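Local coordinates for protein aminotransferase class-III (Sphaerobacter thermophilus DSM 20745, PDB 6K8H) that belongs to the class-III aminotransferase family, shares the fold of the PLP-dependent aminotransferases, and is also named an omega-transaminase, at residues N70-I75 against E256-R261; E85-Q90 against N321-V326; G281-G286 against T330-L335. All coordinates share one frame; numbering follows the deposited sequence.

Contact 1: N70-I75 against E256-R261. With PLR ((5-hydroxy-4,6-dimethylpyridin-3-yl)methyl dihydrogen phosphate), chain D.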
# COMPACT_ATOMS: atom_id res chain seq x y z
N ASN B 70 13.97 -3.61 9.63
CA ASN B 70 12.58 -3.46 9.19
C ASN B 70 12.11 -4.71 8.44
O ASN B 70 11.58 -4.65 7.33
CB ASN B 70 12.39 -2.20 8.35
CG ASN B 70 10.97 -1.68 8.44
OD1 ASN B 70 10.32 -1.87 9.46
ND2 ASN B 70 10.49 -1.03 7.39
N TYR B 71 12.34 -5.86 9.07
CA TYR B 71 11.95 -7.16 8.55
C TYR B 71 12.53 -7.39 7.15
O TYR B 71 11.82 -7.78 6.22
CB TYR B 71 10.43 -7.33 8.61
CG TYR B 71 10.04 -7.65 10.04
CD1 TYR B 71 9.83 -6.64 10.97
CD2 TYR B 71 9.99 -8.97 10.49
CE1 TYR B 71 9.53 -6.94 12.31
CE2 TYR B 71 9.68 -9.27 11.80
CZ TYR B 71 9.46 -8.26 12.71
OH TYR B 71 9.16 -8.58 14.02
N THR B 72 13.84 -7.18 7.03
CA THR B 72 14.73 -7.44 5.89
C THR B 72 14.65 -6.38 4.80
O THR B 72 15.32 -6.55 3.76
CB THR B 72 14.54 -8.82 5.23
OG1 THR B 72 13.35 -8.84 4.42
CG2 THR B 72 14.46 -9.94 6.26
N ALA B 73 13.87 -5.30 4.98
CA ALA B 73 13.73 -4.30 3.92
C ALA B 73 15.01 -3.48 3.72
O ALA B 73 15.34 -3.09 2.60
CB ALA B 73 12.55 -3.37 4.21
N LEU B 74 15.71 -3.14 4.80
CA LEU B 74 16.85 -2.24 4.72
C LEU B 74 18.13 -3.06 4.67
O LEU B 74 18.88 -3.17 5.64
CB LEU B 74 16.83 -1.24 5.88
CG LEU B 74 16.00 0.01 5.56
CD1 LEU B 74 14.50 -0.33 5.42
CD2 LEU B 74 16.22 1.06 6.62
N ILE B 75 18.39 -3.63 3.50
CA ILE B 75 19.57 -4.48 3.33
C ILE B 75 20.86 -3.68 3.49
O ILE B 75 21.91 -4.27 3.76
CB ILE B 75 19.48 -5.22 1.98
CG1 ILE B 75 20.59 -6.29 1.87
CG2 ILE B 75 19.49 -4.22 0.83
CD1 ILE B 75 20.19 -7.48 1.02
N GLU B 256 8.23 -13.24 -3.37
CA GLU B 256 9.61 -12.96 -3.01
C GLU B 256 9.77 -11.62 -2.31
O GLU B 256 10.82 -10.99 -2.41
CB GLU B 256 10.52 -13.04 -4.24
CG GLU B 256 10.53 -14.41 -4.92
CD GLU B 256 11.94 -14.89 -5.29
OE1 GLU B 256 12.89 -14.72 -4.48
OE2 GLU B 256 12.09 -15.45 -6.40
N VAL B 257 8.72 -11.15 -1.62
CA VAL B 257 8.82 -9.86 -0.94
C VAL B 257 10.00 -9.86 0.03
O VAL B 257 10.72 -8.86 0.15
CB VAL B 257 7.49 -9.51 -0.25
CG1 VAL B 257 7.64 -8.28 0.64
CG2 VAL B 257 6.40 -9.25 -1.30
N ILE B 258 10.26 -10.99 0.68
CA ILE B 258 11.48 -11.18 1.46
C ILE B 258 12.55 -11.93 0.66
O ILE B 258 13.72 -11.54 0.70
CB ILE B 258 11.19 -11.91 2.79
CG1 ILE B 258 10.58 -10.93 3.82
CG2 ILE B 258 12.48 -12.52 3.36
CD1 ILE B 258 10.43 -11.53 5.22
N SER B 259 12.20 -13.01 -0.03
CA SER B 259 13.22 -13.94 -0.54
C SER B 259 14.02 -13.39 -1.72
O SER B 259 15.02 -14.00 -2.09
CB SER B 259 12.61 -15.31 -0.88
OG SER B 259 11.86 -15.25 -2.08
N LEU B 260 13.58 -12.29 -2.35
CA LEU B 260 14.29 -11.79 -3.53
C LEU B 260 15.74 -11.46 -3.20
O LEU B 260 16.59 -11.49 -4.10
CB LEU B 260 13.59 -10.55 -4.09
CG LEU B 260 13.93 -10.14 -5.53
CD1 LEU B 260 13.19 -11.00 -6.56
CD2 LEU B 260 13.64 -8.65 -5.77
N ARG B 261 16.02 -11.21 -1.93
CA ARG B 261 17.39 -10.82 -1.51
C ARG B 261 18.31 -12.04 -1.44
O ARG B 261 19.47 -11.85 -1.09
CB ARG B 261 17.36 -10.11 -0.16
CG ARG B 261 17.13 -11.04 1.02
CD ARG B 261 17.96 -10.66 2.23
NE ARG B 261 17.58 -9.39 2.81
CZ ARG B 261 18.30 -8.74 3.72
NH1 ARG B 261 17.87 -7.58 4.19
NH2 ARG B 261 19.44 -9.24 4.14
N1 PLR D . 4.96 -11.21 1.54
C2 PLR D . 5.95 -11.56 2.37
C2A PLR D . 6.62 -12.88 2.18
C3 PLR D . 6.35 -10.69 3.39
O3 PLR D . 7.36 -11.07 4.20
C4 PLR D . 5.71 -9.45 3.54
C4A PLR D . 6.13 -8.52 4.59
C5 PLR D . 4.69 -9.11 2.65
C6 PLR D . 4.34 -10.03 1.69
C5A PLR D . 3.93 -7.81 2.76
O4P PLR D . 4.70 -6.62 2.42
P PLR D . 4.30 -5.20 3.07
O1P PLR D . 2.85 -5.03 2.76
O2P PLR D . 4.55 -5.34 4.53
O3P PLR D . 5.17 -4.17 2.43
O HOH W 1 14.82 -9.17 1.81
O HOH W 2 19.21 -6.20 6.13
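The guanidinium of Arg261 has the CD1 methyl of Ile75 over the centre of one face, 3.5 Å from CZ, while Thr72 O and two waters meet it at the edge, in its plane. NH1 gives a nearly straight hydrogen bond to Thr72 O (2.8 Å, 164° at the hydrogen); it reaches that oxygen from above the carbonyl plane, 36° out of it. Water 1 accepts from Arg261 NE and lies within hydrogen-bonding distance of Thr72 OG1 and of Ile258 O, bridging the two segments; water 2 accepts from NH1 and donates to Leu74 O. NH2 bonds to Ser372 OG and Leu421 O, so all three nitrogens are held and the rotation of the group is fixed. Joined here are a short left-handed turn, Asn70 to Thr72, and the loop after strand 251-255, which in this class-III aminotransferase lines the ligand pocket from the C-terminal end of a central-sheet strand. Thr72 OG1 donates to Tyr71 O (2.6 Å) and rests against Ile258 CG1 at 3.5 Å, the two side chains crossing at about a right angle. With CG1 beside its backbone N (chi1 -78°), Ile258 also brings that carbon to 3.2 Å from O3 of (5-hydroxy-4,6-dimethylpyridin-3-yl)methyl dihydrogen phosphate. Val257 spreads its branches against the pyridine ring, CB lying 3.5 Å from N1.

Contact 2: E85-Q90 against N321-V326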
# COMPACT_ATOMS: atom_id res chain seq x y z
N GLU B 85 21.90 10.45 -0.51
CA GLU B 85 22.37 11.44 -1.52
C GLU B 85 21.47 11.40 -2.75
O GLU B 85 21.10 12.47 -3.23
CB GLU B 85 23.82 11.14 -1.90
CG GLU B 85 24.81 11.67 -0.89
CD GLU B 85 26.25 11.26 -1.17
OE1 GLU B 85 26.60 11.12 -2.36
OE2 GLU B 85 27.00 11.07 -0.20
N ALA B 86 21.12 10.20 -3.24
CA ALA B 86 20.23 10.11 -4.40
C ALA B 86 18.86 10.71 -4.11
O ALA B 86 18.29 11.45 -4.93
CB ALA B 86 20.10 8.66 -4.84
N VAL B 87 18.31 10.41 -2.93
CA VAL B 87 17.00 10.94 -2.55
C VAL B 87 17.04 12.46 -2.47
O VAL B 87 16.14 13.16 -2.96
CB VAL B 87 16.54 10.31 -1.23
CG1 VAL B 87 15.36 11.08 -0.66
CG2 VAL B 87 16.21 8.84 -1.44
N ILE B 88 18.09 12.98 -1.85
CA ILE B 88 18.22 14.46 -1.70
C ILE B 88 18.29 15.09 -3.10
O ILE B 88 17.66 16.12 -3.30
CB ILE B 88 19.42 14.81 -0.79
CG1 ILE B 88 19.09 14.50 0.67
CG2 ILE B 88 19.84 16.25 -0.99
CD1 ILE B 88 20.28 14.48 1.58
N ARG B 89 19.02 14.47 -4.03
CA ARG B 89 19.03 14.96 -5.41
C ARG B 89 17.61 15.01 -5.98
O ARG B 89 17.23 15.98 -6.64
CB ARG B 89 19.91 14.08 -6.29
CG ARG B 89 21.39 14.45 -6.33
CD ARG B 89 22.09 13.80 -7.52
NE ARG B 89 22.18 12.34 -7.39
CZ ARG B 89 23.09 11.72 -6.64
NH1 ARG B 89 23.97 12.42 -5.94
NH2 ARG B 89 23.11 10.39 -6.58
N GLN B 90 16.82 13.96 -5.72
CA GLN B 90 15.47 13.90 -6.30
C GLN B 90 14.55 14.93 -5.67
O GLN B 90 13.68 15.49 -6.35
CB GLN B 90 14.88 12.50 -6.12
CG GLN B 90 13.50 12.35 -6.75
CD GLN B 90 13.51 12.66 -8.24
OE1 GLN B 90 14.42 12.25 -8.96
NE2 GLN B 90 12.50 13.38 -8.70
N ASN B 321 6.47 6.44 -7.57
CA ASN B 321 6.89 7.79 -7.25
C ASN B 321 8.42 7.87 -7.35
O ASN B 321 9.12 6.89 -7.10
CB ASN B 321 6.41 8.21 -5.87
CG ASN B 321 7.18 7.53 -4.75
OD1 ASN B 321 8.24 8.00 -4.35
ND2 ASN B 321 6.65 6.41 -4.25
N PRO B 322 8.96 9.01 -7.78
CA PRO B 322 10.40 9.07 -8.06
C PRO B 322 11.28 8.88 -6.83
O PRO B 322 12.41 8.40 -6.98
CB PRO B 322 10.58 10.47 -8.67
CG PRO B 322 9.24 10.78 -9.27
CD PRO B 322 8.24 10.17 -8.32
N VAL B 323 10.83 9.22 -5.63
CA VAL B 323 11.69 8.98 -4.48
C VAL B 323 11.93 7.49 -4.30
O VAL B 323 13.07 7.04 -4.21
CB VAL B 323 11.11 9.63 -3.22
CG1 VAL B 323 11.94 9.23 -2.02
CG2 VAL B 323 11.11 11.14 -3.39
N THR B 324 10.85 6.70 -4.23
CA THR B 324 11.00 5.25 -4.11
C THR B 324 11.78 4.67 -5.28
O THR B 324 12.62 3.78 -5.09
CB THR B 324 9.63 4.58 -4.02
OG1 THR B 324 8.93 5.08 -2.88
CG2 THR B 324 9.77 3.04 -3.92
N MET B 325 11.56 5.18 -6.50
CA MET B 325 12.24 4.62 -7.66
C MET B 325 13.74 4.88 -7.60
O MET B 325 14.55 4.00 -7.89
CB MET B 325 11.65 5.19 -8.95
CG MET B 325 10.19 4.80 -9.17
SD MET B 325 9.89 3.03 -9.42
CE MET B 325 9.54 2.48 -7.74
N VAL B 326 14.13 6.10 -7.21
CA VAL B 326 15.54 6.47 -7.12
C VAL B 326 16.22 5.73 -5.97
O VAL B 326 17.33 5.21 -6.12
CB VAL B 326 15.65 8.00 -7.01
CG1 VAL B 326 16.98 8.40 -6.47
CG2 VAL B 326 15.39 8.64 -8.39
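Gln90 lays its amide across Pro322, NE2 sitting 3.5 Å from the ring carbon CB, and turns its oxygen to Val326, with OE1 3.8 Å from CG2. The motif is a pair of antiparallel packed helices, 81-91 against the first turns of 322-334; the axes of the two short segments pass 9.2 Å apart, with 151° between their directions. The extended start of the Gln90 chain carries CG out toward the partner helix, and the bend at chi2 (58°) then folds the amide over the proline. Its polar end has a firmer partner outside the two segments: NE2 is hydrogen-bonded to Gly94 O, which ties the amide to the loop following its own helix. One turn earlier Ala86 CB meets Val326 CG1 at 3.5 Å; the same methyl also lies 3.7 Å from Ala86 O, so it rests on the backbone beside the small alanine. Val87 and Val323 touch more loosely through their CG1 methyls, 4.1 Å apart. No hydrogen bond links the segments; the touching side chains are apolar except for the amide of Gln90, which meets carbon atoms through NE2 and OE1. His103 of helix 102-114 touches Gln90, Pro322 and Val326, and the second subunit adds Leu91 against Val87 and Phe288 against Val323. Asn321 is the N-cap of helix 322-334: its OD1 accepts from Thr324 N at 2.9 Å along a nearly straight bond (176°), and its ND2 donates back to Thr324 OG1 at 3.0 Å.

Contact 3: G281-G286 against T330-L335. With PLR ((5-hydroxy-4,6-dimethylpyridin-3-yl)methyl dihydrogen phosphate), chain D.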
# COMPACT_ATOMS: atom_id res chain seq x y z
N GLY B 281 8.94 -6.53 -2.91
CA GLY B 281 8.83 -5.33 -2.09
C GLY B 281 10.08 -5.19 -1.25
O GLY B 281 11.14 -5.67 -1.65
N LYS B 282 9.96 -4.53 -0.09
CA LYS B 282 11.04 -4.40 0.88
C LYS B 282 12.34 -3.85 0.26
O LYS B 282 12.44 -2.63 0.03
CB LYS B 282 11.25 -5.75 1.58
CG LYS B 282 10.02 -6.15 2.44
CD LYS B 282 10.28 -7.32 3.39
CE LYS B 282 9.28 -7.37 4.58
NZ LYS B 282 7.97 -8.03 4.25
N ILE B 283 13.33 -4.70 -0.01
CA ILE B 283 14.66 -4.14 -0.40
C ILE B 283 14.56 -3.27 -1.66
O ILE B 283 15.31 -2.30 -1.75
CB ILE B 283 15.71 -5.25 -0.59
CG1 ILE B 283 15.45 -6.07 -1.86
CG2 ILE B 283 15.81 -6.13 0.64
CD1 ILE B 283 16.63 -6.89 -2.31
N ILE B 284 13.61 -3.56 -2.54
CA ILE B 284 13.65 -2.94 -3.86
C ILE B 284 13.26 -1.47 -3.77
O ILE B 284 13.27 -0.77 -4.79
CB ILE B 284 12.74 -3.69 -4.87
CG1 ILE B 284 11.28 -3.67 -4.42
CG2 ILE B 284 13.20 -5.10 -5.06
CD1 ILE B 284 10.30 -3.92 -5.57
N GLY B 285 12.91 -0.99 -2.58
CA GLY B 285 12.59 0.42 -2.44
C GLY B 285 13.61 1.27 -1.72
O GLY B 285 13.33 2.46 -1.46
N GLY B 286 14.77 0.73 -1.37
CA GLY B 286 15.80 1.49 -0.67
C GLY B 286 15.41 2.00 0.71
O GLY B 286 16.03 2.95 1.19
N THR B 330 19.24 2.94 -6.46
CA THR B 330 20.53 3.01 -5.76
C THR B 330 20.77 1.76 -4.91
O THR B 330 21.84 1.15 -4.97
CB THR B 330 20.58 4.27 -4.90
OG1 THR B 330 20.23 5.40 -5.72
CG2 THR B 330 21.96 4.49 -4.31
N ALA B 331 19.76 1.37 -4.11
CA ALA B 331 19.91 0.20 -3.25
C ALA B 331 20.26 -1.04 -4.06
O ALA B 331 21.18 -1.80 -3.70
CB ALA B 331 18.62 -0.04 -2.46
N MET B 332 19.56 -1.26 -5.17
CA MET B 332 19.81 -2.45 -5.97
C MET B 332 21.15 -2.36 -6.68
O MET B 332 21.87 -3.36 -6.77
CB MET B 332 18.67 -2.66 -6.97
CG MET B 332 17.32 -2.95 -6.32
SD MET B 332 17.36 -4.32 -5.15
CE MET B 332 17.56 -5.70 -6.28
N ARG B 333 21.51 -1.17 -7.20
CA ARG B 333 22.80 -1.05 -7.88
C ARG B 333 23.95 -1.34 -6.94
O ARG B 333 25.00 -1.82 -7.38
CB ARG B 333 22.97 0.34 -8.49
CG ARG B 333 22.38 0.45 -9.89
CD ARG B 333 22.58 1.86 -10.48
NE ARG B 333 21.93 1.95 -11.79
CZ ARG B 333 21.75 3.08 -12.47
NH1 ARG B 333 22.16 4.23 -11.95
NH2 ARG B 333 21.14 3.05 -13.65
N LYS B 334 23.79 -1.03 -5.65
CA LYS B 334 24.82 -1.35 -4.66
C LYS B 334 24.89 -2.84 -4.32
O LYS B 334 25.91 -3.27 -3.77
CB LYS B 334 24.60 -0.54 -3.39
CG LYS B 334 24.86 0.95 -3.58
CD LYS B 334 24.32 1.80 -2.42
CE LYS B 334 24.88 1.38 -1.09
NZ LYS B 334 26.17 2.06 -0.76
N LEU B 335 23.84 -3.61 -4.61
CA LEU B 335 23.82 -5.06 -4.38
C LEU B 335 24.34 -5.76 -5.63
O LEU B 335 23.58 -6.20 -6.50
CB LEU B 335 22.41 -5.55 -4.05
CG LEU B 335 21.80 -5.41 -2.68
CD1 LEU B 335 20.38 -5.99 -2.74
CD2 LEU B 335 22.64 -6.11 -1.62
N1 PLR D . 4.96 -11.21 1.54
C2 PLR D . 5.95 -11.56 2.37
C2A PLR D . 6.62 -12.88 2.18
C3 PLR D . 6.35 -10.69 3.39
O3 PLR D . 7.36 -11.07 4.20
C4 PLR D . 5.71 -9.45 3.54
C4A PLR D . 6.13 -8.52 4.59
C5 PLR D . 4.69 -9.11 2.65
C6 PLR D . 4.34 -10.03 1.69
C5A PLR D . 3.93 -7.81 2.76
O4P PLR D . 4.70 -6.62 2.42
P PLR D . 4.30 -5.20 3.07
O1P PLR D . 2.85 -5.03 2.76
O2P PLR D . 4.55 -5.34 4.53
O3P PLR D . 5.17 -4.17 2.43
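The loop that carries the ligand-bound lysine of a PLP-dependent aminotransferase fold is backed here by a helix end, Ile283 meeting Met332 and Leu335. Ile283 CD1 touches both, lying 3.9 Å from Met332 SD and as far from Leu335 CD1, and its side chain crosses each of theirs at about a right angle. Its CG1 stands between the backbone N and the carbonyl carbon (chi1 72°), which sends CD1 out to these partners. Met332, bent at chi2 and chi3, carries its sulfur to the loop, where SD also touches Ile284 CA and CG2, 4.2 Å from each, although the CB of Ile284 points away from the helix. Beside this apolar group the backbones approach most closely at Gly286, whose CA lies 3.7 Å from Ala331 CB with no side chain in between. The loop follows strand 277-281 of the central sheet and folds into a 3-10 turn, in which Gly285 N donates to Lys282 O and Gly286 N to Ile283 O. On the far side of the turn from the helix, Lys282 runs extended until its last torsion, where a bend (chi4 83°) swings NZ to C4A of (5-hydroxy-4,6-dimethylpyridin-3-yl)methyl dihydrogen phosphate, covalently linked to it in the model at a long 1.9 Å. Thr317 of the second subunit packs on this lysine. The helix end has further ties, Ala331 O accepting from His76 NE2 and Lys334 NZ forming a salt bridge with Asp82, while Leu110 of helix 102-114 packs on Met332.

Overall arrangement
The contacts step outward from the ligand pocket. Contacts 1 and 3 have centres about 9 Å apart, touch each other where Tyr71 and Thr72 pack on Lys282 and Ile283, and both border the ligand; their loops 256-261 and 281-286 follow strands 251-255 and 277-281, neighbours in the seven-stranded central sheet. Contact 2 lies about 12 Å from contact 3, centre to centre, and about 20 Å from contact 1. It shares helix 322-334 with contact 3, and Ala86 packs on Thr330. Along the chain contact 1 closes before contact 3 opens, while contact 2 crosses both. Helix 322-334 thus connects the lysine loop with helix 81-91 beside the second subunit.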